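Local atomic coordinates of dinoflagellate luciferase (Lingulodinium polyedrum, PDB entry 1VPR), a protein that catalyses the oxidation of dinoflagellate luciferin by molecular oxygen, emitting flashes of blue light at 475 nm during the night phase. Residues Gly262-Met267 against Phe273-Arg278. Numbering follows the deposited sequence.
Sequences GFFWEM and FRIERR
With CG set anti to the backbone N (chi1 -180°) and the chain extended beyond it, E266 reaches across to F273, whose own CG stands anti to its carbonyl carbon, beside the backbone N. The carboxylate comes to the edge of the ring, with E266 OE1 close to the ring plane and 3.6 Å from F273 CE1, and the two flat groups are turned 75° against each other. OE1 of the same carboxylate is also hydrogen-bonded to S269 of the turn and paired in a salt bridge with R271 at the start of strand 271-282, while OE2 is hydrogen-bonded to H199. With an alanine here, the R271 guanidinium and the H199 side chain would probably lose their acidic partner, and a gap would be likely to open beside the F273 ring edge. Strands 259-266 and 271-282 form an antiparallel beta hairpin in the barrel of the catalytic domain, which belongs to the calycin superfamily. Here the hairpin is closed by two hydrogen-bonded pairs. G262 N donates to I275 O at 2.8 Å, nearly straight at 170°, and I275 N returns to G262 O; F264 N to F273 O and F273 N to F264 O, both 2.8 Å, make the second pair. Between them F263 and R274 form a non-hydrogen-bonded pair, where F263 CA lies 3.0 Å from F273 O in a CA-H...O contact. On the face of F264 and F273, I275 brings CG2 to the edge of the F264 ring, 3.8 Å from F264 CE1. I275 CG2 also lies 3.4 Å from G262 O, against the backbone of the opposing strand. On the opposite face R274 extends to a salt bridge with E293 and to the D113 carbonyl.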
ATOM      1  N   GLY A 262      -8.019   5.669  -6.666  1.00 10.20           N
ATOM      2  CA  GLY A 262      -7.190   6.604  -5.916  1.00 12.10           C
ATOM      3  C   GLY A 262      -5.902   6.952  -6.615  1.00 10.78           C
ATOM      4  O   GLY A 262      -5.715   6.673  -7.804  1.00 13.10           O
ATOM      5  N   PHE A 263      -5.000   7.567  -5.885  1.00 12.52           N
ATOM      6  CA  PHE A 263      -3.724   7.945  -6.468  1.00 12.96           C
ATOM      7  C   PHE A 263      -2.770   8.138  -5.315  1.00 14.35           C
ATOM      8  O   PHE A 263      -3.212   8.347  -4.175  1.00 13.24           O
ATOM      9  CB  PHE A 263      -3.851   9.273  -7.221  1.00 13.07           C
ATOM     10  CG  PHE A 263      -4.223  10.413  -6.344  1.00 14.10           C
ATOM     11  CD1 PHE A 263      -5.561  10.632  -5.987  1.00 12.82           C
ATOM     12  CD2 PHE A 263      -3.238  11.256  -5.830  1.00 13.94           C
ATOM     13  CE1 PHE A 263      -5.901  11.672  -5.137  1.00 12.42           C
ATOM     14  CE2 PHE A 263      -3.577  12.303  -4.968  1.00 13.50           C
ATOM     15  CZ  PHE A 263      -4.890  12.511  -4.627  1.00 12.67           C
ATOM     16  N   PHE A 264      -1.471   8.074  -5.605  1.00 14.23           N
ATOM     17  CA  PHE A 264      -0.450   8.276  -4.588  1.00 14.53           C
ATOM     18  C   PHE A 264       0.667   9.094  -5.192  1.00 14.89           C
ATOM     19  O   PHE A 264       1.191   8.730  -6.230  1.00 13.69           O
ATOM     20  CB  PHE A 264       0.145   6.950  -4.091  1.00 13.39           C
ATOM     21  CG  PHE A 264      -0.803   6.131  -3.285  1.00 15.74           C
ATOM     22  CD1 PHE A 264      -1.714   5.297  -3.901  1.00 16.16           C
ATOM     23  CD2 PHE A 264      -0.850   6.274  -1.903  1.00 15.81           C
ATOM     24  CE1 PHE A 264      -2.676   4.623  -3.159  1.00 16.97           C
ATOM     25  CE2 PHE A 264      -1.802   5.602  -1.155  1.00 15.90           C
ATOM     26  CZ  PHE A 264      -2.721   4.779  -1.781  1.00 17.25           C
ATOM     27  N   TRP A 265       1.017  10.189  -4.530  1.00 14.10           N
ATOM     28  CA  TRP A 265       2.106  11.047  -4.966  1.00 16.15           C
ATOM     29  C   TRP A 265       3.375  10.529  -4.327  1.00 15.75           C
ATOM     30  O   TRP A 265       3.482  10.516  -3.104  1.00 16.51           O
ATOM     31  CB  TRP A 265       1.898  12.485  -4.500  1.00 15.31           C
ATOM     32  CG  TRP A 265       0.981  13.286  -5.365  1.00 17.15           C
ATOM     33  CD1 TRP A 265      -0.316  13.609  -5.108  1.00 14.56           C
ATOM     34  CD2 TRP A 265       1.303  13.879  -6.635  1.00 17.22           C
ATOM     35  NE1 TRP A 265      -0.836  14.365  -6.141  1.00 16.95           N
ATOM     36  CE2 TRP A 265       0.140  14.549  -7.089  1.00 17.91           C
ATOM     37  CE3 TRP A 265       2.455  13.911  -7.430  1.00 19.03           C
ATOM     38  CZ2 TRP A 265       0.101  15.248  -8.303  1.00 15.44           C
ATOM     39  CZ3 TRP A 265       2.412  14.612  -8.651  1.00 19.06           C
ATOM     40  CH2 TRP A 265       1.246  15.266  -9.063  1.00 18.41           C
ATOM     41  N   GLU A 266       4.326  10.102  -5.150  1.00 15.06           N
ATOM     42  CA  GLU A 266       5.616   9.604  -4.663  1.00 15.76           C
ATOM     43  C   GLU A 266       6.471  10.871  -4.641  1.00 17.55           C
ATOM     44  O   GLU A 266       6.962  11.333  -5.684  1.00 18.80           O
ATOM     45  CB  GLU A 266       6.168   8.572  -5.648  1.00 14.82           C
ATOM     46  CG  GLU A 266       7.508   7.951  -5.271  1.00 16.46           C
ATOM     47  CD  GLU A 266       7.968   6.951  -6.321  1.00 17.18           C
ATOM     48  OE1 GLU A 266       8.305   7.405  -7.441  1.00 16.04           O
ATOM     49  OE2 GLU A 266       7.968   5.721  -6.033  1.00 14.78           O
HETATM   50  N   MSE A 267       6.641  11.428  -3.441  1.00 17.95           N
HETATM   51  CA  MSE A 267       7.324  12.688  -3.268  1.00 16.95           C
HETATM   52  C   MSE A 267       8.758  12.804  -3.764  1.00 19.40           C
HETATM   53  O   MSE A 267       9.152  13.855  -4.259  1.00 19.58           O
HETATM   54  CB  MSE A 267       7.239  13.115  -1.804  1.00 18.59           C
HETATM   55  CG  MSE A 267       5.807  13.240  -1.251  1.00 12.18           C
HETATM   56 SE   MSE A 267       4.697  14.374  -2.357  1.00 21.89          SE
HETATM   57  CE  MSE A 267       5.896  15.901  -2.465  1.00 16.25           C
ATOM     58  N   PHE A 273       1.093   8.228  -9.018  1.00 16.62           N
ATOM     59  CA  PHE A 273       0.666   6.884  -9.416  1.00 15.08           C
ATOM     60  C   PHE A 273      -0.841   6.858  -9.292  1.00 15.43           C
ATOM     61  O   PHE A 273      -1.403   7.283  -8.280  1.00 13.73           O
ATOM     62  CB  PHE A 273       1.256   5.799  -8.486  1.00 16.38           C
ATOM     63  CG  PHE A 273       2.730   5.544  -8.686  1.00 15.69           C
ATOM     64  CD1 PHE A 273       3.674   6.434  -8.201  1.00 16.99           C
ATOM     65  CD2 PHE A 273       3.165   4.400  -9.359  1.00 16.71           C
ATOM     66  CE1 PHE A 273       5.030   6.206  -8.372  1.00 15.53           C
ATOM     67  CE2 PHE A 273       4.521   4.152  -9.541  1.00 15.49           C
ATOM     68  CZ  PHE A 273       5.465   5.058  -9.045  1.00 16.71           C
ATOM     69  N   ARG A 274      -1.522   6.347 -10.303  1.00 13.54           N
ATOM     70  CA  ARG A 274      -2.965   6.310 -10.229  1.00 13.73           C
ATOM     71  C   ARG A 274      -3.343   4.861 -10.070  1.00 12.17           C
ATOM     72  O   ARG A 274      -2.687   3.984 -10.614  1.00 13.67           O
ATOM     73  CB  ARG A 274      -3.551   6.985 -11.460  1.00 11.96           C
ATOM     74  CG  ARG A 274      -3.361   8.509 -11.399  1.00 15.90           C
ATOM     75  CD  ARG A 274      -3.839   9.199 -12.683  1.00 16.43           C
ATOM     76  NE  ARG A 274      -3.069   8.708 -13.815  1.00 18.08           N
ATOM     77  CZ  ARG A 274      -3.380   8.944 -15.081  1.00 19.12           C
ATOM     78  NH1 ARG A 274      -4.452   9.681 -15.364  1.00 19.69           N
ATOM     79  NH2 ARG A 274      -2.644   8.412 -16.053  1.00 17.51           N
ATOM     80  N   ILE A 275      -4.417   4.595  -9.336  1.00 13.53           N
ATOM     81  CA  ILE A 275      -4.715   3.207  -9.010  1.00 12.35           C
ATOM     82  C   ILE A 275      -6.165   2.884  -8.735  1.00 12.82           C
ATOM     83  O   ILE A 275      -6.951   3.773  -8.388  1.00 15.50           O
ATOM     84  CB  ILE A 275      -3.848   2.849  -7.757  1.00 13.84           C
ATOM     85  CG1 ILE A 275      -4.071   1.407  -7.285  1.00 12.48           C
ATOM     86  CG2 ILE A 275      -4.193   3.827  -6.594  1.00 14.19           C
ATOM     87  CD1 ILE A 275      -3.173   1.080  -6.083  1.00 14.98           C
ATOM     88  N   GLU A 276      -6.534   1.621  -8.943  1.00 14.55           N
ATOM     89  CA  GLU A 276      -7.877   1.165  -8.606  1.00 12.73           C
ATOM     90  C   GLU A 276      -7.780  -0.220  -7.990  1.00 13.16           C
ATOM     91  O   GLU A 276      -6.801  -0.961  -8.237  1.00 12.63           O
ATOM     92  CB  GLU A 276      -8.814   1.088  -9.833  1.00 12.39           C
ATOM     93  CG  GLU A 276      -8.450   0.063 -10.911  1.00 14.26           C
ATOM     94  CD  GLU A 276      -9.677  -0.357 -11.695  1.00 19.12           C
ATOM     95  OE1 GLU A 276     -10.251   0.518 -12.387  1.00 17.68           O
ATOM     96  OE2 GLU A 276     -10.093  -1.547 -11.601  1.00 16.17           O
ATOM     97  N   ARG A 277      -8.769  -0.553  -7.156  1.00 13.68           N
ATOM     98  CA  ARG A 277      -8.888  -1.898  -6.591  1.00 13.11           C
ATOM     99  C   ARG A 277     -10.345  -2.227  -6.794  1.00 11.87           C
ATOM    100  O   ARG A 277     -11.202  -1.424  -6.429  1.00 14.52           O
ATOM    101  CB  ARG A 277      -8.586  -1.965  -5.097  1.00 12.82           C
ATOM    102  CG  ARG A 277      -7.080  -1.991  -4.754  1.00 14.70           C
ATOM    103  CD  ARG A 277      -6.845  -1.757  -3.259  1.00 13.33           C
ATOM    104  NE  ARG A 277      -5.440  -1.994  -2.922  1.00 15.03           N
ATOM    105  CZ  ARG A 277      -4.899  -1.711  -1.741  1.00 14.26           C
ATOM    106  NH1 ARG A 277      -5.649  -1.187  -0.783  1.00  9.78           N
ATOM    107  NH2 ARG A 277      -3.599  -1.934  -1.528  1.00 13.16           N
ATOM    108  N   ARG A 278     -10.630  -3.394  -7.369  1.00 12.78           N
ATOM    109  CA  ARG A 278     -12.008  -3.819  -7.576  1.00 10.96           C
ATOM    110  C   ARG A 278     -12.163  -5.266  -7.148  1.00 12.80           C
ATOM    111  O   ARG A 278     -11.253  -6.089  -7.344  1.00 13.90           O
ATOM    112  CB  ARG A 278     -12.441  -3.655  -9.049  1.00 11.36           C
ATOM    113  CG  ARG A 278     -11.794  -4.582 -10.056  1.00 15.40           C
ATOM    114  CD  ARG A 278     -12.460  -4.442 -11.439  1.00 17.78           C
ATOM    115  NE  ARG A 278     -12.141  -3.158 -12.078  1.00 20.71           N
ATOM    116  CZ  ARG A 278     -12.591  -2.784 -13.278  1.00 20.44           C
ATOM    117  NH1 ARG A 278     -12.236  -1.611 -13.771  1.00 19.70           N
ATOM    118  NH2 ARG A 278     -13.404  -3.577 -13.981  1.00 21.46           N
TER